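Local coordinates for protein CurD (Moorea producens 3L, PDB 5KP7) that probably acts as a hydroxymethylglutaryl-CoA synthase of the thiolase-like superfamily, holding a 4'-phosphopantetheine arm in its pocket, at residues Q41-K46 with M63-V68; S69-D74 with E392-H397; D168-L173 with P190-G195. The protein carries 3 engineered substitutions. One frame throughout, in Å; residues are numbered along the deposited sequence.

Interaction 1: Q41-K46 with M63-V68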
# COMPACT_ATOMS: atom_id res chain seq x y z
N GLN A 41 -0.78 -10.81 -13.86
CA GLN A 41 0.37 -10.34 -13.10
C GLN A 41 1.66 -10.55 -13.89
O GLN A 41 1.71 -11.38 -14.78
CB GLN A 41 0.42 -11.06 -11.75
CG GLN A 41 0.51 -12.58 -11.79
CD GLN A 41 1.92 -13.15 -11.96
OE1 GLN A 41 2.92 -12.41 -11.87
NE2 GLN A 41 2.02 -14.44 -12.20
N LEU A 42 2.68 -9.77 -13.54
CA LEU A 42 4.03 -9.89 -14.09
C LEU A 42 4.98 -10.30 -12.98
O LEU A 42 5.07 -9.63 -11.94
CB LEU A 42 4.53 -8.57 -14.64
CG LEU A 42 5.94 -8.59 -15.25
CD1 LEU A 42 5.94 -9.44 -16.51
CD2 LEU A 42 6.38 -7.17 -15.54
N GLU A 43 5.74 -11.35 -13.25
CA GLU A 43 6.78 -11.84 -12.34
C GLU A 43 7.98 -10.92 -12.47
O GLU A 43 8.47 -10.72 -13.57
CB GLU A 43 7.10 -13.30 -12.65
CG GLU A 43 5.96 -14.23 -12.24
CD GLU A 43 5.97 -15.60 -12.88
OE1 GLU A 43 7.04 -16.10 -13.27
OE2 GLU A 43 4.87 -16.21 -12.98
N LEU A 44 8.42 -10.33 -11.37
CA LEU A 44 9.45 -9.30 -11.47
C LEU A 44 10.82 -9.83 -11.92
O LEU A 44 11.56 -9.08 -12.52
CB LEU A 44 9.55 -8.48 -10.18
CG LEU A 44 8.29 -7.64 -9.97
CD1 LEU A 44 8.36 -7.01 -8.60
CD2 LEU A 44 8.08 -6.59 -11.06
N ARG A 45 11.10 -11.11 -11.70
CA ARG A 45 12.29 -11.78 -12.29
C ARG A 45 12.35 -11.62 -13.81
O ARG A 45 13.42 -11.45 -14.39
CB ARG A 45 12.32 -13.27 -11.95
CG ARG A 45 12.50 -13.58 -10.46
CD ARG A 45 13.07 -14.96 -10.24
NE ARG A 45 13.45 -15.27 -8.85
CZ ARG A 45 13.80 -16.49 -8.43
NH1 ARG A 45 13.79 -17.53 -9.26
NH2 ARG A 45 14.14 -16.70 -7.16
N LYS A 46 11.20 -11.65 -14.47
CA LYS A 46 11.13 -11.40 -15.92
C LYS A 46 11.52 -9.96 -16.29
O LYS A 46 12.22 -9.76 -17.28
CB LYS A 46 9.75 -11.73 -16.48
CG LYS A 46 9.37 -13.19 -16.33
CD LYS A 46 8.05 -13.50 -17.01
CE LYS A 46 7.49 -14.78 -16.44
NZ LYS A 46 6.29 -15.21 -17.19
N MET A 63 10.27 -8.25 -3.32
CA MET A 63 9.26 -8.10 -4.35
C MET A 63 9.23 -9.36 -5.21
O MET A 63 10.29 -9.94 -5.48
CB MET A 63 9.56 -6.87 -5.21
CG MET A 63 9.66 -5.58 -4.38
SD MET A 63 10.60 -4.22 -5.14
CE MET A 63 9.51 -3.94 -6.50
N LYS A 64 8.03 -9.82 -5.57
CA LYS A 64 7.87 -11.08 -6.31
C LYS A 64 7.09 -10.84 -7.62
O LYS A 64 7.58 -11.13 -8.72
CB LYS A 64 7.17 -12.17 -5.46
CG LYS A 64 7.97 -12.70 -4.26
CD LYS A 64 7.23 -13.79 -3.45
CE LYS A 64 8.18 -14.76 -2.74
NZ LYS A 64 7.58 -16.09 -2.35
N GLU A 65 5.85 -10.35 -7.47
CA GLU A 65 4.96 -10.13 -8.61
C GLU A 65 4.22 -8.84 -8.44
O GLU A 65 3.99 -8.40 -7.31
CB GLU A 65 3.93 -11.25 -8.71
CG GLU A 65 4.49 -12.64 -8.92
CD GLU A 65 3.57 -13.73 -8.42
OE1 GLU A 65 2.49 -13.39 -7.92
OE2 GLU A 65 3.94 -14.92 -8.55
N LYS A 66 3.83 -8.23 -9.56
CA LYS A 66 2.87 -7.13 -9.49
C LYS A 66 1.63 -7.45 -10.35
O LYS A 66 1.74 -8.00 -11.44
CB LYS A 66 3.48 -5.80 -9.90
CG LYS A 66 3.96 -5.68 -11.34
CD LYS A 66 4.21 -4.22 -11.67
CE LYS A 66 4.73 -4.03 -13.08
NZ LYS A 66 4.59 -2.59 -13.44
N ALA A 67 0.47 -7.09 -9.82
CA ALA A 67 -0.75 -7.16 -10.63
C ALA A 67 -0.73 -6.08 -11.67
O ALA A 67 -0.21 -5.00 -11.43
CB ALA A 67 -1.97 -7.00 -9.74
N VAL A 68 -1.39 -6.33 -12.83
CA VAL A 68 -1.39 -5.34 -13.92
C VAL A 68 -2.82 -5.25 -14.48
O VAL A 68 -3.37 -6.27 -14.85
CB VAL A 68 -0.44 -5.75 -15.05
CG1 VAL A 68 -0.38 -4.69 -16.13
CG2 VAL A 68 0.96 -5.97 -14.48
O HOH W 1 9.78 -12.44 -9.36
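Q41 lays its side-chain amide over the carboxylate of E65, the two planes stacked and only 26° apart. Followed outward, Q41 CB first passes the backbone oxygen of K66, 3.3 Å away. The chain then bends at chi2 (84°), which turns the amide along the strand and sets its CD over E65 CD. Q41 OE1 rests on E65 CG at 3.3 Å. On the other branch, NE2 gives a weak bond to E43 OE2 at 3.4 Å, an oxygen that also takes a hydrogen bond from S385. Beneath, the backbones pair antiparallel: L42 and K66 exchange N-H to O bonds in both directions, and L44 N bonds K64 O at 2.9 Å. L44 CD1 meanwhile packs on M63 CB at 3.6 Å, and M63 itself reaches the bound phosphopantetheine. With an alanine at E65, the Q41 amide would lose the carboxylate it stacks on and is likely to turn more freely, and R383 would probably be left without its long, weak ion-pair partner. Strand 40-43 is the middle of a small three-stranded sheet, with 65-67 on one flank and 384-385 on the other; helix 309-318 borders E65, while Y391 of helix 388-397 touches L42.

Interaction 2: S69-D74 with E392-H397; sequences SLPYED and EQLLYH
L70 and P71, at the start of a type I turn running from L70 to E73, come up against helix 388-397, with L70 CA to L394 CA and P71 CA to H397 CA each 7.0 Å. L394 does most of the touching. Its CG stands anti to the backbone N (chi1 -171°), and this swings the isobutyl fork to the turn: CD2 settles on the carbonyl oxygen of S69 at 3.6 Å, CD1 meets L70 CD1 at 4.1 Å, and CG faces P71 CD. The L70 and L394 side chains meet at about a right angle. The turn is braced from within. L70 O accepts from S69 OG and from E73 N, which arrive on opposite faces of the carbonyl plane, while L70 N gives a nearly straight bond (171°) to the anti lone pair of E73 OE1, 3.1 Å away. L70 CB also lies over one face of the Y72 ring. R171 bonds E73 O and, weakly, L70 O. To this contact the helix gives only hydrocarbon, and the loop gives the carbons of L70 and P71 plus one carbonyl oxygen; without a hydrogen bond between the two segments, the fit rests on shape and van der Waals contact.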
# COMPACT_ATOMS: atom_id res chain seq x y z
N SER A 69 -3.39 -4.05 -14.46
CA SER A 69 -4.75 -3.82 -15.01
C SER A 69 -4.72 -3.94 -16.54
O SER A 69 -3.87 -3.29 -17.20
CB SER A 69 -5.20 -2.44 -14.67
OG SER A 69 -6.53 -2.15 -15.09
N LEU A 70 -5.69 -4.67 -17.10
CA LEU A 70 -5.90 -4.69 -18.56
C LEU A 70 -6.56 -3.40 -19.03
O LEU A 70 -7.13 -2.67 -18.24
CB LEU A 70 -6.76 -5.89 -18.95
CG LEU A 70 -6.15 -7.29 -18.99
CD1 LEU A 70 -5.28 -7.42 -20.24
CD2 LEU A 70 -5.32 -7.62 -17.78
N PRO A 71 -6.51 -3.11 -20.35
CA PRO A 71 -7.18 -1.88 -20.86
C PRO A 71 -8.69 -1.85 -20.64
O PRO A 71 -9.28 -0.78 -20.46
CB PRO A 71 -6.77 -1.83 -22.34
CG PRO A 71 -5.49 -2.59 -22.37
CD PRO A 71 -5.63 -3.72 -21.38
N TYR A 72 -9.28 -3.04 -20.52
CA TYR A 72 -10.69 -3.18 -20.25
C TYR A 72 -10.97 -3.36 -18.76
O TYR A 72 -11.97 -3.98 -18.37
CB TYR A 72 -11.29 -4.31 -21.11
CG TYR A 72 -10.53 -5.61 -21.10
CD1 TYR A 72 -10.59 -6.48 -19.99
CD2 TYR A 72 -9.68 -5.97 -22.15
CE1 TYR A 72 -9.88 -7.68 -19.99
CE2 TYR A 72 -8.97 -7.16 -22.13
CZ TYR A 72 -9.08 -8.00 -21.06
OH TYR A 72 -8.37 -9.18 -21.08
N GLU A 73 -10.10 -2.79 -17.92
CA GLU A 73 -10.37 -2.67 -16.50
C GLU A 73 -9.98 -1.27 -16.08
O GLU A 73 -9.14 -0.60 -16.73
CB GLU A 73 -9.54 -3.68 -15.70
CG GLU A 73 -9.81 -5.14 -16.07
CD GLU A 73 -9.00 -6.05 -15.19
OE1 GLU A 73 -7.77 -6.19 -15.46
OE2 GLU A 73 -9.57 -6.61 -14.19
N ASP A 74 -10.62 -0.81 -15.01
CA ASP A 74 -10.31 0.49 -14.45
C ASP A 74 -10.57 0.42 -12.93
O ASP A 74 -10.91 -0.64 -12.41
CB ASP A 74 -11.05 1.59 -15.23
CG ASP A 74 -12.53 1.66 -14.94
OD1 ASP A 74 -12.99 0.93 -14.04
OD2 ASP A 74 -13.21 2.48 -15.61
N GLU A 392 4.78 -5.50 -22.30
CA GLU A 392 5.13 -4.32 -23.11
C GLU A 392 3.98 -3.93 -24.05
O GLU A 392 3.72 -2.75 -24.23
CB GLU A 392 6.45 -4.55 -23.88
CG GLU A 392 7.63 -4.56 -22.93
CD GLU A 392 8.94 -5.07 -23.50
OE1 GLU A 392 9.98 -4.70 -22.92
OE2 GLU A 392 8.95 -5.85 -24.48
N GLN A 393 3.31 -4.91 -24.64
CA GLN A 393 2.17 -4.63 -25.49
C GLN A 393 1.05 -3.97 -24.67
O GLN A 393 0.42 -2.99 -25.11
CB GLN A 393 1.62 -5.90 -26.11
CG GLN A 393 2.46 -6.58 -27.17
CD GLN A 393 1.77 -7.87 -27.59
OE1 GLN A 393 2.31 -8.97 -27.38
NE2 GLN A 393 0.54 -7.75 -28.14
N LEU A 394 0.84 -4.51 -23.47
CA LEU A 394 -0.20 -3.97 -22.56
C LEU A 394 0.05 -2.51 -22.29
O LEU A 394 -0.86 -1.71 -22.42
CB LEU A 394 -0.28 -4.80 -21.28
CG LEU A 394 -1.41 -4.54 -20.29
CD1 LEU A 394 -1.59 -5.77 -19.40
CD2 LEU A 394 -1.13 -3.30 -19.46
N LEU A 395 1.29 -2.13 -21.94
CA LEU A 395 1.63 -0.72 -21.72
C LEU A 395 1.31 0.13 -22.94
O LEU A 395 0.72 1.20 -22.81
CB LEU A 395 3.11 -0.53 -21.39
CG LEU A 395 3.68 -1.22 -20.15
CD1 LEU A 395 5.09 -0.70 -19.86
CD2 LEU A 395 2.78 -1.07 -18.95
N TYR A 396 1.73 -0.33 -24.10
CA TYR A 396 1.47 0.38 -25.36
C TYR A 396 -0.04 0.58 -25.61
O TYR A 396 -0.48 1.65 -25.96
CB TYR A 396 2.12 -0.41 -26.50
CG TYR A 396 1.86 0.14 -27.87
CD1 TYR A 396 2.68 1.13 -28.42
CD2 TYR A 396 0.82 -0.35 -28.64
CE1 TYR A 396 2.45 1.61 -29.71
CE2 TYR A 396 0.57 0.14 -29.90
CZ TYR A 396 1.37 1.11 -30.43
OH TYR A 396 1.09 1.56 -31.69
N HIS A 397 -0.82 -0.46 -25.35
CA HIS A 397 -2.26 -0.42 -25.62
C HIS A 397 -3.05 0.41 -24.61
O HIS A 397 -4.17 0.84 -24.91
CB HIS A 397 -2.79 -1.85 -25.73
CG HIS A 397 -2.36 -2.50 -27.00
ND1 HIS A 397 -2.61 -1.92 -28.22
CD2 HIS A 397 -1.65 -3.62 -27.26
CE1 HIS A 397 -2.09 -2.67 -29.18
NE2 HIS A 397 -1.54 -3.72 -28.63

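Interaction 3: D168-L173 with P190-G195; sequences DISRFL and PSSGAG. With PNS (4'-phosphopantetheine), chain E.
F172 brings the edge of its ring against S192: S192 CB lies at that edge, near the ring plane, 3.4 Å from F172 CZ, and S192 OG is at the edge too. The same CB is approached by S170 OG, so S192 CB touches both the S170 hydroxyl and the ring edge. With S170 OG anti to its carbonyl carbon (chi1 -63°), the hydroxyl is aimed across the gap, where it donates to G193 O at 2.8 Å, lying in the carbonyl plane on a lone pair.

Closer to the strands the two chains pair directly. D168 and G195 form an antiparallel hydrogen-bonded pair: D168 N gives to G195 O at 3.1 Å, and G195 N returns to D168 O at 3.0 Å, with both donors almost in line with the carbonyls they meet. A194 adds a CA-H contact to D168 O, and its CB rests 4.0 Å from I169 CG1. The D168 carboxylate leads elsewhere: OD1 accepts from S105, E106 N and S107, OD2 from G323 N, so this buried acid is gripped at both oxygens.

At the far end S191 OG is placed between its backbone N and carbonyl carbon (chi1 56°) and accepts from N36 of the phosphopantetheine at 2.9 Å, the N-H...O angle being a bent 135°. S191 OG and S192 OG are both hydrogen-bonded to A188 O, and backbone hydrogen bonds between N320 and both S191 and G193 tie the segment to another pocket residue. P190 CD approaches O33 of the ligand. The whole is the splayed end of two antiparallel neighbours, strands 161-168 and 195-202, in the central sheet of a thiolase-like fold, opening into a loop that lines the pantetheine pocket.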
# COMPACT_ATOMS: atom_id res chain seq x y z
N ASP A 168 -7.07 1.16 -6.72
CA ASP A 168 -6.03 1.90 -7.45
C ASP A 168 -5.41 1.02 -8.54
O ASP A 168 -5.30 -0.20 -8.36
CB ASP A 168 -4.95 2.45 -6.50
CG ASP A 168 -5.34 3.80 -5.86
OD1 ASP A 168 -5.60 4.77 -6.58
OD2 ASP A 168 -5.36 3.87 -4.62
N ILE A 169 -5.05 1.65 -9.66
CA ILE A 169 -4.33 0.99 -10.74
C ILE A 169 -3.13 1.85 -11.07
O ILE A 169 -3.11 3.02 -10.76
CB ILE A 169 -5.23 0.82 -11.97
CG1 ILE A 169 -6.35 -0.14 -11.57
CG2 ILE A 169 -4.46 0.34 -13.19
CD1 ILE A 169 -7.33 -0.33 -12.62
N SER A 170 -2.16 1.27 -11.74
CA SER A 170 -0.96 2.03 -12.19
C SER A 170 -0.92 2.01 -13.70
O SER A 170 -0.28 1.15 -14.29
CB SER A 170 0.29 1.37 -11.60
OG SER A 170 0.23 1.44 -10.18
N ARG A 171 -1.62 2.94 -14.34
CA ARG A 171 -1.73 2.92 -15.81
C ARG A 171 -0.65 3.77 -16.46
O ARG A 171 -0.93 4.83 -17.03
CB ARG A 171 -3.14 3.26 -16.30
CG ARG A 171 -3.49 2.29 -17.43
CD ARG A 171 -4.64 2.64 -18.25
NE ARG A 171 -5.92 2.70 -17.58
CZ ARG A 171 -6.77 1.69 -17.40
NH1 ARG A 171 -6.44 0.40 -17.68
NH2 ARG A 171 -7.96 1.97 -16.86
N PHE A 172 0.57 3.26 -16.40
CA PHE A 172 1.72 3.84 -17.10
C PHE A 172 1.58 3.78 -18.61
O PHE A 172 1.19 2.74 -19.15
CB PHE A 172 3.00 3.09 -16.73
CG PHE A 172 3.27 3.05 -15.26
CD1 PHE A 172 3.16 4.22 -14.49
CD2 PHE A 172 3.60 1.85 -14.63
CE1 PHE A 172 3.39 4.20 -13.13
CE2 PHE A 172 3.86 1.84 -13.26
CZ PHE A 172 3.75 3.01 -12.52
N LEU A 173 1.90 4.90 -19.28
CA LEU A 173 1.75 5.05 -20.73
C LEU A 173 3.13 5.27 -21.38
O LEU A 173 3.97 5.97 -20.81
CB LEU A 173 0.81 6.23 -21.04
CG LEU A 173 -0.57 6.20 -20.36
CD1 LEU A 173 -1.44 7.35 -20.86
CD2 LEU A 173 -1.28 4.86 -20.59
N PRO A 190 8.67 -1.07 -11.20
CA PRO A 190 8.71 -2.37 -10.54
C PRO A 190 7.70 -2.54 -9.40
O PRO A 190 7.22 -3.64 -9.19
CB PRO A 190 10.13 -2.44 -9.98
CG PRO A 190 10.91 -1.45 -10.77
CD PRO A 190 9.96 -0.35 -11.07
N SER A 191 7.38 -1.46 -8.70
CA SER A 191 6.62 -1.55 -7.48
C SER A 191 5.14 -1.26 -7.64
O SER A 191 4.39 -1.54 -6.73
CB SER A 191 7.22 -0.64 -6.40
OG SER A 191 7.31 0.70 -6.83
N SER A 192 4.73 -0.66 -8.74
CA SER A 192 3.38 -0.08 -8.81
C SER A 192 2.39 -1.10 -9.39
O SER A 192 2.45 -1.43 -10.57
CB SER A 192 3.43 1.20 -9.63
OG SER A 192 3.99 2.25 -8.84
N GLY A 193 1.50 -1.62 -8.53
CA GLY A 193 0.56 -2.66 -8.90
C GLY A 193 -0.84 -2.10 -9.18
O GLY A 193 -1.04 -0.91 -9.45
N ALA A 194 -1.81 -2.99 -9.07
CA ALA A 194 -3.21 -2.69 -9.24
C ALA A 194 -4.02 -3.60 -8.31
O ALA A 194 -3.70 -4.77 -8.17
CB ALA A 194 -3.61 -2.94 -10.66
N GLY A 195 -5.02 -3.06 -7.63
CA GLY A 195 -5.78 -3.88 -6.73
C GLY A 195 -6.85 -3.08 -6.05
O GLY A 195 -6.81 -1.85 -6.04
O23 PNS E . 16.24 -0.01 -4.24
P24 PNS E . 15.84 1.37 -4.69
O26 PNS E . 16.72 2.11 -5.68
O27 PNS E . 14.39 1.32 -5.42
C28 PNS E . 13.28 0.64 -4.84
C29 PNS E . 12.44 -0.06 -5.91
C30 PNS E . 11.11 -0.61 -5.40
C31 PNS E . 13.12 -0.40 -7.26
C32 PNS E . 11.80 1.24 -6.63
O33 PNS E . 10.91 0.89 -7.73
C34 PNS E . 11.00 2.25 -5.83
O35 PNS E . 11.57 3.13 -5.20
N36 PNS E . 9.68 2.06 -5.79
C37 PNS E . 8.87 2.59 -4.72
C38 PNS E . 8.44 4.03 -4.88
C39 PNS E . 7.61 4.29 -3.65
O40 PNS E . 6.40 4.10 -3.67
N41 PNS E . 8.28 4.70 -2.56
C42 PNS E . 7.58 4.96 -1.33
C43 PNS E . 8.51 5.12 -0.14
S44 PNS E . 7.43 5.54 1.24

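In the fold
All three contacts are largely buried and lie on one side of the chain's centre, interaction 3 being the most central and interaction 2 the farthest out. Segments 63-68 and 69-74 run on from each other, so interactions 1 and 2 share a chain passage: V68 packs on L394, and helix 388-397 thereby borders both. Interaction 1 also meets interaction 3, K66 and A67 lying on S192 and A194, while M63 and L44 approach P190 beside the ligand. R171 links interaction 3 to the turn of interaction 2. Chemistry follows place: a run of backbone pairs in interaction 1, hydrocarbon packing where turn meets helix, and in interaction 3 one backbone pair, a serine hydroxyl bond and ligand bonding at the pocket.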